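Local coordinates for protein mitochondrial association factor 1 (Toxoplasma gondii, PDB 6BXS) that is encoded at a locus required for the direct manipulation of host mitochondria and is built on a macro domain, a fold that in many relatives binds ADP-ribose, at residues L11-L16 against E270-Y275; A50-L55 against M167-A172; L108-S113 against F120-A125. One frame throughout, in Å; residues are numbered along the deposited sequence.

Overall arrangement
All three contacts reach one mixed sheet, and contacts 2 and 3 are nested in the loop that contact 1 closes along the chain. Contact 2 is the buried one, near the middle of the chain, where two neighbouring parallel strands run out into loops; its bonds centre on backbone atoms and tyrosine hydroxyls. Contacts 1 and 3 are partly buried, lie on opposite sides of the chain's centre with their own centres about 35 Å apart, and involve the two outermost strands, 8-13 and 109-111. Contact 1 fixes the end of its strand to the C-terminal helix with a carboxylate, whereas contact 3 is a hairpin with a salt-bridge network on one face.

Contact 1: residues L11-L16 against E270-Y275; sequences LRFTCL and ESERKY
Glu-272 reaches off helix 263-276 and sets its carboxylate against the backbone of Thr-14 and Cys-15, the short 3-10 turn that follows edge strand 8-13. OE2 takes the N-H of Thr-14, with Thr-14 N to Glu-272 OE2 at 3.1 Å and a nearly straight 170° at the hydrogen, while OE1 takes that of Cys-15, Cys-15 N to Glu-272 OE1 also being 3.1 Å. Both use the syn lone pair. A bend at chi2 (75°) swings the carboxylate round to meet these amides.

Three residues on along the helix, Tyr-275 packs against Cys-15. Cys-15 CA sits over a face of its ring, 3.9 Å from the centroid, a CH-pi contact, and CB of Cys-15 packs 3.6 Å from CB of Tyr-275. Thr-14 crosses both helix side chains at about a right angle, its methyl CG2 lying 3.3 Å from Glu-272 OE2 and 3.5 Å from Tyr-275 CD1. Beside Cys-15, Ser-271 OG ties the helix to helix 230-248 by hydrogen bonds to Arg-235 and Glu-242. Met-269, earlier on helix 263-276, packs on Phe-13.

With two amides of the turn pointing at it, the Glu-272 carboxylate is held against rotation, and these donors probably favour its ionised form.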
ATOM      1  N   LEU A  11      -0.693 -18.085   8.413  1.00 25.40           N
ATOM      2  CA  LEU A  11      -0.765 -19.283   7.584  1.00 30.81           C
ATOM      3  C   LEU A  11       0.413 -19.343   6.618  1.00 27.77           C
ATOM      4  O   LEU A  11       0.802 -18.331   6.037  1.00 26.50           O
ATOM      5  CB  LEU A  11      -2.083 -19.316   6.807  1.00 27.47           C
ATOM      6  CG  LEU A  11      -3.356 -19.374   7.655  1.00 31.63           C
ATOM      7  CD1 LEU A  11      -4.588 -19.216   6.779  1.00 28.50           C
ATOM      8  CD2 LEU A  11      -3.428 -20.671   8.443  1.00 30.47           C
ATOM      9  N   ARG A  12       0.973 -20.539   6.449  1.00 29.71           N
ATOM     10  CA  ARG A  12       2.119 -20.736   5.571  1.00 29.31           C
ATOM     11  C   ARG A  12       1.666 -21.097   4.164  1.00 28.23           C
ATOM     12  O   ARG A  12       0.729 -21.874   3.986  1.00 23.96           O
ATOM     13  CB  ARG A  12       3.034 -21.829   6.120  1.00 38.24           C
ATOM     14  CG  ARG A  12       4.268 -22.082   5.272  1.00 34.20           C
ATOM     15  CD  ARG A  12       5.379 -22.697   6.105  1.00 41.04           C
ATOM     16  NE  ARG A  12       5.892 -21.746   7.088  1.00 48.34           N
ATOM     17  CZ  ARG A  12       6.521 -22.082   8.209  1.00 40.88           C
ATOM     18  NH1 ARG A  12       6.722 -23.358   8.515  1.00 60.47           N
ATOM     19  NH2 ARG A  12       6.948 -21.137   9.035  1.00 42.07           N
ATOM     20  N   PHE A  13       2.342 -20.528   3.169  1.00 26.04           N
ATOM     21  CA  PHE A  13       1.965 -20.708   1.773  1.00 23.30           C
ATOM     22  C   PHE A  13       3.131 -21.227   0.950  1.00 29.21           C
ATOM     23  O   PHE A  13       4.127 -20.531   0.757  1.00 24.63           O
ATOM     24  CB  PHE A  13       1.458 -19.387   1.192  1.00 26.34           C
ATOM     25  CG  PHE A  13       0.140 -18.953   1.754  1.00 26.80           C
ATOM     26  CD1 PHE A  13       0.078 -18.236   2.936  1.00 27.18           C
ATOM     27  CD2 PHE A  13      -1.041 -19.270   1.104  1.00 26.95           C
ATOM     28  CE1 PHE A  13      -1.138 -17.840   3.457  1.00 25.51           C
ATOM     29  CE2 PHE A  13      -2.256 -18.875   1.619  1.00 28.39           C
ATOM     30  CZ  PHE A  13      -2.306 -18.161   2.797  1.00 27.47           C
ATOM     31  N   THR A  14       3.002 -22.456   0.465  1.00 31.66           N
ATOM     32  CA  THR A  14       4.042 -23.058  -0.354  1.00 33.66           C
ATOM     33  C   THR A  14       4.048 -22.430  -1.745  1.00 30.20           C
ATOM     34  O   THR A  14       5.055 -22.480  -2.450  1.00 31.58           O
ATOM     35  CB  THR A  14       3.860 -24.585  -0.475  1.00 38.41           C
ATOM     36  OG1 THR A  14       4.997 -25.155  -1.133  1.00 55.82           O
ATOM     37  CG2 THR A  14       2.604 -24.923  -1.255  1.00 28.64           C
ATOM     38  N   CYS A  15       2.922 -21.841  -2.138  1.00 30.30           N
ATOM     39  CA  CYS A  15       2.843 -21.134  -3.412  1.00 30.13           C
ATOM     40  C   CYS A  15       3.583 -19.799  -3.342  1.00 24.64           C
ATOM     41  O   CYS A  15       3.800 -19.148  -4.364  1.00 29.00           O
ATOM     42  CB  CYS A  15       1.384 -20.905  -3.820  1.00 32.57           C
ATOM     43  SG  CYS A  15       0.488 -19.699  -2.810  1.00 31.39           S
ATOM     44  N   LEU A  16       3.965 -19.400  -2.129  1.00 25.60           N
ATOM     45  CA  LEU A  16       4.730 -18.174  -1.911  1.00 25.28           C
ATOM     46  C   LEU A  16       6.106 -18.483  -1.326  1.00 28.36           C
ATOM     47  O   LEU A  16       6.643 -17.707  -0.532  1.00 28.47           O
ATOM     48  CB  LEU A  16       3.974 -17.225  -0.977  1.00 26.08           C
ATOM     49  CG  LEU A  16       2.555 -16.829  -1.393  1.00 25.05           C
ATOM     50  CD1 LEU A  16       1.941 -15.904  -0.354  1.00 23.73           C
ATOM     51  CD2 LEU A  16       2.545 -16.173  -2.764  1.00 26.20           C
ATOM     52  N   GLU A 270      -7.224 -20.280  -2.142  1.00 32.08           N
ATOM     53  CA  GLU A 270      -7.532 -20.899  -3.424  1.00 35.06           C
ATOM     54  C   GLU A 270      -6.269 -21.083  -4.260  1.00 36.57           C
ATOM     55  O   GLU A 270      -6.110 -22.097  -4.938  1.00 38.32           O
ATOM     56  CB  GLU A 270      -8.557 -20.057  -4.186  1.00 36.51           C
ATOM     57  CG  GLU A 270      -9.040 -20.692  -5.484  1.00 44.82           C
ATOM     58  CD  GLU A 270     -10.333 -20.084  -6.000  1.00 50.38           C
ATOM     59  OE1 GLU A 270     -11.190 -19.695  -5.177  1.00 49.49           O
ATOM     60  OE2 GLU A 270     -10.491 -19.991  -7.236  1.00 56.21           O
ATOM     61  N   SER A 271      -5.373 -20.102  -4.203  1.00 31.90           N
ATOM     62  CA  SER A 271      -4.099 -20.189  -4.910  1.00 33.09           C
ATOM     63  C   SER A 271      -3.247 -21.321  -4.346  1.00 32.02           C
ATOM     64  O   SER A 271      -2.594 -22.049  -5.092  1.00 30.95           O
ATOM     65  CB  SER A 271      -3.341 -18.866  -4.820  1.00 31.41           C
ATOM     66  OG  SER A 271      -3.901 -17.898  -5.690  1.00 38.01           O
ATOM     67  N   GLU A 272      -3.257 -21.455  -3.024  1.00 31.94           N
ATOM     68  CA  GLU A 272      -2.515 -22.510  -2.344  1.00 35.70           C
ATOM     69  C   GLU A 272      -3.043 -23.880  -2.754  1.00 40.24           C
ATOM     70  O   GLU A 272      -2.271 -24.793  -3.048  1.00 40.13           O
ATOM     71  CB  GLU A 272      -2.614 -22.335  -0.824  1.00 30.69           C
ATOM     72  CG  GLU A 272      -1.885 -23.386   0.006  1.00 34.31           C
ATOM     73  CD  GLU A 272      -0.378 -23.202   0.010  1.00 37.02           C
ATOM     74  OE1 GLU A 272       0.140 -22.453  -0.845  1.00 32.75           O
ATOM     75  OE2 GLU A 272       0.289 -23.802   0.880  1.00 35.76           O
ATOM     76  N   ARG A 273      -4.365 -24.011  -2.765  1.00 43.64           N
ATOM     77  CA  ARG A 273      -5.019 -25.254  -3.155  1.00 48.19           C
ATOM     78  C   ARG A 273      -4.671 -25.602  -4.600  1.00 49.15           C
ATOM     79  O   ARG A 273      -4.409 -26.758  -4.926  1.00 47.22           O
ATOM     80  CB  ARG A 273      -6.535 -25.130  -2.986  1.00 51.92           C
ATOM     81  CG  ARG A 273      -7.292 -26.451  -3.007  1.00 70.13           C
ATOM     82  CD  ARG A 273      -7.349 -27.099  -1.629  1.00 82.61           C
ATOM     83  NE  ARG A 273      -8.436 -28.072  -1.531  1.00 87.81           N
ATOM     84  CZ  ARG A 273      -9.703 -27.761  -1.269  1.00 98.31           C
ATOM     85  NH1 ARG A 273     -10.060 -26.496  -1.076  1.00112.37           N
ATOM     86  NH2 ARG A 273     -10.620 -28.715  -1.200  1.00 80.30           N
ATOM     87  N   LYS A 274      -4.663 -24.586  -5.457  1.00 42.89           N
ATOM     88  CA  LYS A 274      -4.369 -24.776  -6.873  1.00 42.19           C
ATOM     89  C   LYS A 274      -2.912 -25.173  -7.085  1.00 45.06           C
ATOM     90  O   LYS A 274      -2.596 -25.958  -7.978  1.00 43.96           O
ATOM     91  CB  LYS A 274      -4.682 -23.500  -7.659  1.00 46.53           C
ATOM     92  CG  LYS A 274      -5.678 -23.698  -8.788  1.00 51.15           C
ATOM     93  CD  LYS A 274      -6.407 -22.407  -9.129  1.00 61.00           C
ATOM     94  CE  LYS A 274      -7.625 -22.678  -9.994  1.00 62.33           C
ATOM     95  NZ  LYS A 274      -8.393 -21.436 -10.282  1.00 58.75           N
ATOM     96  N   TYR A 275      -2.031 -24.625  -6.256  1.00 43.90           N
ATOM     97  CA  TYR A 275      -0.607 -24.926  -6.336  1.00 43.99           C
ATOM     98  C   TYR A 275      -0.320 -26.339  -5.836  1.00 46.77           C
ATOM     99  O   TYR A 275       0.435 -27.084  -6.461  1.00 47.97           O
ATOM    100  CB  TYR A 275       0.194 -23.904  -5.525  1.00 35.76           C
ATOM    101  CG  TYR A 275       1.695 -24.098  -5.579  1.00 37.59           C
ATOM    102  CD1 TYR A 275       2.326 -25.014  -4.750  1.00 42.55           C
ATOM    103  CD2 TYR A 275       2.481 -23.355  -6.450  1.00 36.88           C
ATOM    104  CE1 TYR A 275       3.696 -25.192  -4.790  1.00 41.49           C
ATOM    105  CE2 TYR A 275       3.853 -23.527  -6.498  1.00 42.50           C
ATOM    106  CZ  TYR A 275       4.454 -24.446  -5.665  1.00 39.96           C
ATOM    107  OH  TYR A 275       5.818 -24.622  -5.705  1.00 45.55           O
TER

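Contact 2: residues A50-L55 against M167-A172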
ATOM      1  N   ALA A  50      -4.659   2.639   0.517  1.00 21.24           N
ATOM      2  CA  ALA A  50      -5.462   2.462  -0.687  1.00 22.13           C
ATOM      3  C   ALA A  50      -5.738   3.834  -1.291  1.00 19.87           C
ATOM      4  O   ALA A  50      -6.729   4.485  -0.959  1.00 23.81           O
ATOM      5  CB  ALA A  50      -6.758   1.734  -0.375  1.00 23.69           C
ATOM      6  N   GLY A  51      -4.850   4.261  -2.182  1.00 20.40           N
ATOM      7  CA  GLY A  51      -4.833   5.626  -2.672  1.00 22.88           C
ATOM      8  C   GLY A  51      -5.908   5.961  -3.684  1.00 23.18           C
ATOM      9  O   GLY A  51      -6.584   5.082  -4.216  1.00 20.79           O
ATOM     10  N   THR A  52      -6.048   7.255  -3.950  1.00 22.95           N
ATOM     11  CA  THR A  52      -7.009   7.760  -4.921  1.00 23.80           C
ATOM     12  C   THR A  52      -6.310   8.050  -6.244  1.00 20.64           C
ATOM     13  O   THR A  52      -5.096   8.230  -6.289  1.00 19.11           O
ATOM     14  CB  THR A  52      -7.689   9.044  -4.419  1.00 22.08           C
ATOM     15  OG1 THR A  52      -6.690  10.041  -4.189  1.00 22.18           O
ATOM     16  CG2 THR A  52      -8.450   8.785  -3.122  1.00 28.83           C
ATOM     17  N   TYR A  53      -7.087   8.106  -7.318  1.00 21.77           N
ATOM     18  CA  TYR A  53      -6.548   8.381  -8.644  1.00 23.21           C
ATOM     19  C   TYR A  53      -5.987   9.800  -8.740  1.00 21.09           C
ATOM     20  O   TYR A  53      -5.169  10.091  -9.613  1.00 24.03           O
ATOM     21  CB  TYR A  53      -7.633   8.155  -9.699  1.00 24.73           C
ATOM     22  CG  TYR A  53      -8.212   6.756  -9.644  1.00 21.93           C
ATOM     23  CD1 TYR A  53      -7.413   5.650  -9.900  1.00 23.23           C
ATOM     24  CD2 TYR A  53      -9.548   6.540  -9.324  1.00 24.81           C
ATOM     25  CE1 TYR A  53      -7.924   4.368  -9.844  1.00 20.20           C
ATOM     26  CE2 TYR A  53     -10.070   5.256  -9.268  1.00 23.66           C
ATOM     27  CZ  TYR A  53      -9.251   4.175  -9.527  1.00 22.40           C
ATOM     28  OH  TYR A  53      -9.757   2.896  -9.473  1.00 22.91           O
ATOM     29  N   GLY A  54      -6.420  10.671  -7.832  1.00 21.70           N
ATOM     30  CA  GLY A  54      -5.912  12.031  -7.767  1.00 22.69           C
ATOM     31  C   GLY A  54      -4.681  12.171  -6.886  1.00 25.92           C
ATOM     32  O   GLY A  54      -4.098  13.252  -6.801  1.00 21.80           O
ATOM     33  N   LEU A  55      -4.304  11.083  -6.217  1.00 20.07           N
ATOM     34  CA  LEU A  55      -3.044  10.996  -5.470  1.00 20.20           C
ATOM     35  C   LEU A  55      -2.978  11.862  -4.206  1.00 21.14           C
ATOM     36  O   LEU A  55      -1.888  12.249  -3.786  1.00 21.98           O
ATOM     37  CB  LEU A  55      -1.864  11.366  -6.377  1.00 21.83           C
ATOM     38  CG  LEU A  55      -1.765  10.674  -7.738  1.00 17.57           C
ATOM     39  CD1 LEU A  55      -0.499  11.127  -8.457  1.00 21.04           C
ATOM     40  CD2 LEU A  55      -1.788   9.163  -7.587  1.00 21.55           C
ATOM     41  N   MET A 167       5.242   4.751   5.515  1.00 23.35           N
ATOM     42  CA  MET A 167       3.960   4.415   4.915  1.00 21.64           C
ATOM     43  C   MET A 167       4.134   4.244   3.418  1.00 19.65           C
ATOM     44  O   MET A 167       5.093   4.749   2.834  1.00 20.42           O
ATOM     45  CB  MET A 167       2.909   5.494   5.202  1.00 17.64           C
ATOM     46  CG  MET A 167       3.212   6.858   4.589  1.00 19.89           C
ATOM     47  SD  MET A 167       1.805   7.991   4.651  1.00 27.99           S
ATOM     48  CE  MET A 167       0.728   7.300   3.396  1.00 20.70           C
ATOM     49  N   LEU A 168       3.209   3.514   2.808  1.00 19.60           N
ATOM     50  CA  LEU A 168       3.130   3.432   1.361  1.00 19.76           C
ATOM     51  C   LEU A 168       1.763   3.918   0.898  1.00 19.03           C
ATOM     52  O   LEU A 168       0.812   3.978   1.677  1.00 21.47           O
ATOM     53  CB  LEU A 168       3.387   2.006   0.873  1.00 22.65           C
ATOM     54  CG  LEU A 168       4.849   1.545   0.864  1.00 25.52           C
ATOM     55  CD1 LEU A 168       5.076   0.497   1.934  1.00 26.96           C
ATOM     56  CD2 LEU A 168       5.251   1.012  -0.504  1.00 29.05           C
ATOM     57  N   TYR A 169       1.691   4.264  -0.381  1.00 17.81           N
ATOM     58  CA  TYR A 169       0.483   4.788  -1.004  1.00 18.12           C
ATOM     59  C   TYR A 169       0.445   4.214  -2.412  1.00 17.50           C
ATOM     60  O   TYR A 169       1.416   4.337  -3.159  1.00 20.57           O
ATOM     61  CB  TYR A 169       0.499   6.323  -1.012  1.00 17.28           C
ATOM     62  CG  TYR A 169      -0.734   7.007  -1.584  1.00 21.29           C
ATOM     63  CD1 TYR A 169      -0.998   6.992  -2.949  1.00 21.90           C
ATOM     64  CD2 TYR A 169      -1.608   7.708  -0.760  1.00 22.18           C
ATOM     65  CE1 TYR A 169      -2.109   7.632  -3.472  1.00 17.62           C
ATOM     66  CE2 TYR A 169      -2.723   8.353  -1.275  1.00 19.93           C
ATOM     67  CZ  TYR A 169      -2.967   8.312  -2.631  1.00 19.05           C
ATOM     68  OH  TYR A 169      -4.072   8.950  -3.151  1.00 20.28           O
ATOM     69  N   THR A 170      -0.658   3.559  -2.759  1.00 15.37           N
ATOM     70  CA  THR A 170      -0.775   2.912  -4.061  1.00 19.02           C
ATOM     71  C   THR A 170      -2.177   3.085  -4.635  1.00 22.05           C
ATOM     72  O   THR A 170      -3.149   3.267  -3.897  1.00 27.57           O
ATOM     73  CB  THR A 170      -0.426   1.401  -3.980  1.00 23.56           C
ATOM     74  OG1 THR A 170      -0.191   0.893  -5.297  1.00 26.85           O
ATOM     75  CG2 THR A 170      -1.540   0.599  -3.307  1.00 24.75           C
ATOM     76  N   VAL A 171      -2.265   3.025  -5.961  1.00 21.03           N
ATOM     77  CA  VAL A 171      -3.514   3.260  -6.678  1.00 25.17           C
ATOM     78  C   VAL A 171      -3.965   1.990  -7.386  1.00 21.61           C
ATOM     79  O   VAL A 171      -3.316   1.525  -8.324  1.00 24.66           O
ATOM     80  CB  VAL A 171      -3.361   4.396  -7.709  1.00 22.87           C
ATOM     81  CG1 VAL A 171      -4.665   4.623  -8.467  1.00 23.46           C
ATOM     82  CG2 VAL A 171      -2.918   5.680  -7.025  1.00 23.71           C
ATOM     83  N   ALA A 172      -5.089   1.445  -6.936  1.00 22.50           N
ATOM     84  CA  ALA A 172      -5.607   0.185  -7.454  1.00 22.96           C
ATOM     85  C   ALA A 172      -6.506   0.415  -8.665  1.00 23.88           C
ATOM     86  O   ALA A 172      -7.112   1.479  -8.797  1.00 21.06           O
ATOM     87  CB  ALA A 172      -6.368  -0.550  -6.366  1.00 23.40           C
TER
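Gly-51 lies against one face of the Tyr-169 ring, its CA 3.6 Å from the centroid and 27° off the ring normal, a CH-pi contact over the face. The second ring, that of Tyr-53, meets Ala-172 O at its edge, near the ring plane, and its hydroxyl gives that carbonyl a hydrogen bond, Tyr-53 OH to Ala-172 O being 3.1 Å. The setting is the central sheet of the macro domain: strands 45-50 and 166-170 run parallel side by side, and the loop from the first leads to helix 61-76. In related macro domains the loop in this place borders the ADP-ribose cleft, and it may do so here.

The parallel pairing, with Ala-50 bridged to Thr-170, includes a short bond from Gly-51 N to Thr-170 O (2.6 Å). One residue earlier on the strand, Tyr-169 has CG anti to the backbone N (chi1 -178°), and the ring reaches across to the loop, bringing its hydroxyl beside the two ends of the turn, near Thr-52 N and Leu-55 CA. There Tyr-169 OH accepts from Thr-52 N at 2.7 Å, with 158° at the hydrogen, and from Thr-52 OG1 at 3.0 Å; it is also bonded to Phe-56 O, so the loop grips the oxygen from three sites. Thr-52 to Leu-55 form a type I turn, and Val-171 fits beside it with its two methyls divided. Val-171 CG1 presses on CD1 of Tyr-53 at 3.3 Å, and Val-171 CG2 meets Leu-55 CD2 at 3.7 Å.

Contact 3: residues L108-S113 against F120-A125; sequences LVEIDS and FARSFA
Val-109 to Ile-111 run antiparallel to Arg-122 to Ala-125, the strand axes at 158°, with Val-109/Ala-125 and Ile-111/Ser-123 as hydrogen-bonded pairs and Glu-110/Phe-124 as the non-hydrogen-bonded pair between them. On the Glu-110 face, Arg-122 takes that carboxylate side-on, both donors going to one oxygen: Glu-110 OE2 is modelled 2.5 Å from Arg-122 NE, a length to be taken with caution, and 2.6 Å from Arg-122 NH2. NH2 meets the anti lone pair of OE2, NE comes from above the carboxylate plane, and the two flat groups stand 80° apart. Arg-122 NH1 makes a longer salt bridge to Asp-112 OD1 (3.4 Å), and a water accepts from NH1 and donates to OD1.

This is the outer hairpin of the sheet, and a classic beta bulge, in which Ala-121 and Arg-122 both face Ile-151, breaks its inner strand. Phe-124 lies alongside Glu-110, pointing the same way, while Leu-108 CD2 touches Phe-124 CD2 at 3.6 Å; Tyr-200 of helix 179-202 meets the Phe-124 ring edge-to-face. The other face, with Ile-111, Ser-123 and Ala-125, packs on Leu-97 of helix 83-103. There Ser-113 OG and Ser-123 OG share a hydrogen bond of 2.8 Å, and the latter also bonds His-150.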
ATOM      1  N   LEU A 108      13.546   3.235  -8.395  1.00 25.14           N
ATOM      2  CA  LEU A 108      13.054   4.015  -7.267  1.00 26.13           C
ATOM      3  C   LEU A 108      13.538   5.458  -7.371  1.00 24.51           C
ATOM      4  O   LEU A 108      14.737   5.726  -7.282  1.00 25.82           O
ATOM      5  CB  LEU A 108      13.516   3.394  -5.947  1.00 21.65           C
ATOM      6  CG  LEU A 108      12.856   3.929  -4.673  1.00 22.18           C
ATOM      7  CD1 LEU A 108      11.399   3.504  -4.598  1.00 19.83           C
ATOM      8  CD2 LEU A 108      13.614   3.460  -3.440  1.00 26.28           C
ATOM      9  N   VAL A 109      12.604   6.383  -7.569  1.00 28.09           N
ATOM     10  CA  VAL A 109      12.939   7.802  -7.637  1.00 24.67           C
ATOM     11  C   VAL A 109      12.690   8.439  -6.278  1.00 25.03           C
ATOM     12  O   VAL A 109      12.065   7.831  -5.407  1.00 23.19           O
ATOM     13  CB  VAL A 109      12.139   8.530  -8.734  1.00 24.76           C
ATOM     14  CG1 VAL A 109      12.525   7.979 -10.099  1.00 26.51           C
ATOM     15  CG2 VAL A 109      10.639   8.403  -8.505  1.00 27.56           C
ATOM     16  N   GLU A 110      13.173   9.665  -6.101  1.00 25.12           N
ATOM     17  CA  GLU A 110      13.331  10.218  -4.763  1.00 21.92           C
ATOM     18  C   GLU A 110      13.418  11.743  -4.739  1.00 25.69           C
ATOM     19  O   GLU A 110      13.992  12.358  -5.637  1.00 24.73           O
ATOM     20  CB  GLU A 110      14.591   9.613  -4.134  1.00 31.64           C
ATOM     21  CG  GLU A 110      14.874  10.000  -2.699  1.00 34.39           C
ATOM     22  CD  GLU A 110      16.194   9.423  -2.211  1.00 45.87           C
ATOM     23  OE1 GLU A 110      16.521   8.276  -2.583  1.00 46.72           O
ATOM     24  OE2 GLU A 110      16.914  10.119  -1.466  1.00 48.19           O
ATOM     25  N   ILE A 111      12.838  12.338  -3.701  1.00 24.89           N
ATOM     26  CA  ILE A 111      13.008  13.760  -3.413  1.00 23.47           C
ATOM     27  C   ILE A 111      13.019  13.974  -1.903  1.00 24.12           C
ATOM     28  O   ILE A 111      12.365  13.242  -1.158  1.00 27.79           O
ATOM     29  CB  ILE A 111      11.897  14.637  -4.045  1.00 29.41           C
ATOM     30  CG1 ILE A 111      10.503  14.119  -3.677  1.00 27.47           C
ATOM     31  CG2 ILE A 111      12.059  14.717  -5.559  1.00 34.82           C
ATOM     32  CD1 ILE A 111       9.866  14.851  -2.521  1.00 36.53           C
ATOM     33  N   ASP A 112      13.766  14.977  -1.455  1.00 20.90           N
ATOM     34  CA  ASP A 112      13.868  15.275  -0.031  1.00 25.15           C
ATOM     35  C   ASP A 112      12.727  16.189   0.406  1.00 25.21           C
ATOM     36  O   ASP A 112      12.904  17.399   0.550  1.00 23.17           O
ATOM     37  CB  ASP A 112      15.221  15.916   0.285  1.00 26.63           C
ATOM     38  CG  ASP A 112      15.425  16.147   1.769  1.00 28.05           C
ATOM     39  OD1 ASP A 112      14.674  15.563   2.581  1.00 26.45           O
ATOM     40  OD2 ASP A 112      16.347  16.908   2.124  1.00 31.10           O
ATOM     41  N   SER A 113      11.557  15.598   0.619  1.00 23.02           N
ATOM     42  CA  SER A 113      10.369  16.357   0.990  1.00 25.43           C
ATOM     43  C   SER A 113      10.521  17.039   2.350  1.00 25.70           C
ATOM     44  O   SER A 113       9.865  18.046   2.623  1.00 23.87           O
ATOM     45  CB  SER A 113       9.141  15.443   0.999  1.00 26.23           C
ATOM     46  OG  SER A 113       9.400  14.253   1.723  1.00 29.44           O
ATOM     47  N   PHE A 120       6.243  14.964   5.712  1.00 24.43           N
ATOM     48  CA  PHE A 120       7.102  13.957   5.100  1.00 28.39           C
ATOM     49  C   PHE A 120       8.578  14.318   5.213  1.00 28.34           C
ATOM     50  O   PHE A 120       8.983  15.417   4.841  1.00 22.52           O
ATOM     51  CB  PHE A 120       6.725  13.773   3.630  1.00 27.18           C
ATOM     52  CG  PHE A 120       5.270  13.477   3.415  1.00 26.57           C
ATOM     53  CD1 PHE A 120       4.757  12.226   3.707  1.00 26.82           C
ATOM     54  CD2 PHE A 120       4.415  14.448   2.918  1.00 29.20           C
ATOM     55  CE1 PHE A 120       3.419  11.947   3.512  1.00 28.34           C
ATOM     56  CE2 PHE A 120       3.075  14.174   2.720  1.00 29.43           C
ATOM     57  CZ  PHE A 120       2.577  12.922   3.018  1.00 26.96           C
ATOM     58  N   ALA A 121       9.372  13.383   5.727  1.00 25.27           N
ATOM     59  CA  ALA A 121      10.819  13.560   5.834  1.00 24.26           C
ATOM     60  C   ALA A 121      11.500  13.284   4.498  1.00 24.33           C
ATOM     61  O   ALA A 121      12.417  13.999   4.093  1.00 25.47           O
ATOM     62  CB  ALA A 121      11.384  12.647   6.907  1.00 27.92           C
ATOM     63  N   ARG A 122      11.054  12.226   3.831  1.00 22.80           N
ATOM     64  CA  ARG A 122      11.577  11.865   2.522  1.00 22.53           C
ATOM     65  C   ARG A 122      10.528  11.062   1.769  1.00 20.01           C
ATOM     66  O   ARG A 122       9.761  10.315   2.378  1.00 20.96           O
ATOM     67  CB  ARG A 122      12.874  11.072   2.657  1.00 24.78           C
ATOM     68  CG  ARG A 122      13.729  11.085   1.404  1.00 26.01           C
ATOM     69  CD  ARG A 122      15.197  10.980   1.740  1.00 34.31           C
ATOM     70  NE  ARG A 122      16.044  11.272   0.583  1.00 39.78           N
ATOM     71  CZ  ARG A 122      16.807  12.355   0.437  1.00 33.54           C
ATOM     72  NH1 ARG A 122      16.870  13.287   1.381  1.00 32.80           N
ATOM     73  NH2 ARG A 122      17.528  12.500  -0.667  1.00 35.57           N
ATOM     74  N   SER A 123      10.492  11.223   0.450  1.00 21.52           N
ATOM     75  CA  SER A 123       9.442  10.623  -0.367  1.00 20.85           C
ATOM     76  C   SER A 123      10.007   9.907  -1.583  1.00 19.67           C
ATOM     77  O   SER A 123      10.893  10.421  -2.267  1.00 22.95           O
ATOM     78  CB  SER A 123       8.444  11.693  -0.811  1.00 23.15           C
ATOM     79  OG  SER A 123       7.870  12.339   0.309  1.00 26.24           O
ATOM     80  N   PHE A 124       9.471   8.718  -1.845  1.00 20.36           N
ATOM     81  CA  PHE A 124       9.931   7.868  -2.933  1.00 21.04           C
ATOM     82  C   PHE A 124       8.764   7.489  -3.831  1.00 16.68           C
ATOM     83  O   PHE A 124       7.607   7.592  -3.430  1.00 21.32           O
ATOM     84  CB  PHE A 124      10.592   6.598  -2.386  1.00 19.26           C
ATOM     85  CG  PHE A 124      11.744   6.857  -1.455  1.00 21.42           C
ATOM     86  CD1 PHE A 124      11.523   7.240  -0.142  1.00 21.52           C
ATOM     87  CD2 PHE A 124      13.049   6.701  -1.889  1.00 20.10           C
ATOM     88  CE1 PHE A 124      12.583   7.473   0.715  1.00 23.89           C
ATOM     89  CE2 PHE A 124      14.112   6.932  -1.036  1.00 21.48           C
ATOM     90  CZ  PHE A 124      13.879   7.316   0.266  1.00 23.15           C
ATOM     91  N   ALA A 125       9.074   7.042  -5.043  1.00 17.18           N
ATOM     92  CA  ALA A 125       8.061   6.510  -5.943  1.00 18.26           C
ATOM     93  C   ALA A 125       8.653   5.424  -6.837  1.00 24.68           C
ATOM     94  O   ALA A 125       9.865   5.362  -7.043  1.00 20.75           O
ATOM     95  CB  ALA A 125       7.453   7.614  -6.778  1.00 21.31           C
TER
HETATM   96  O   HOH W   1      15.822  13.420   4.348  1.00 28.79           O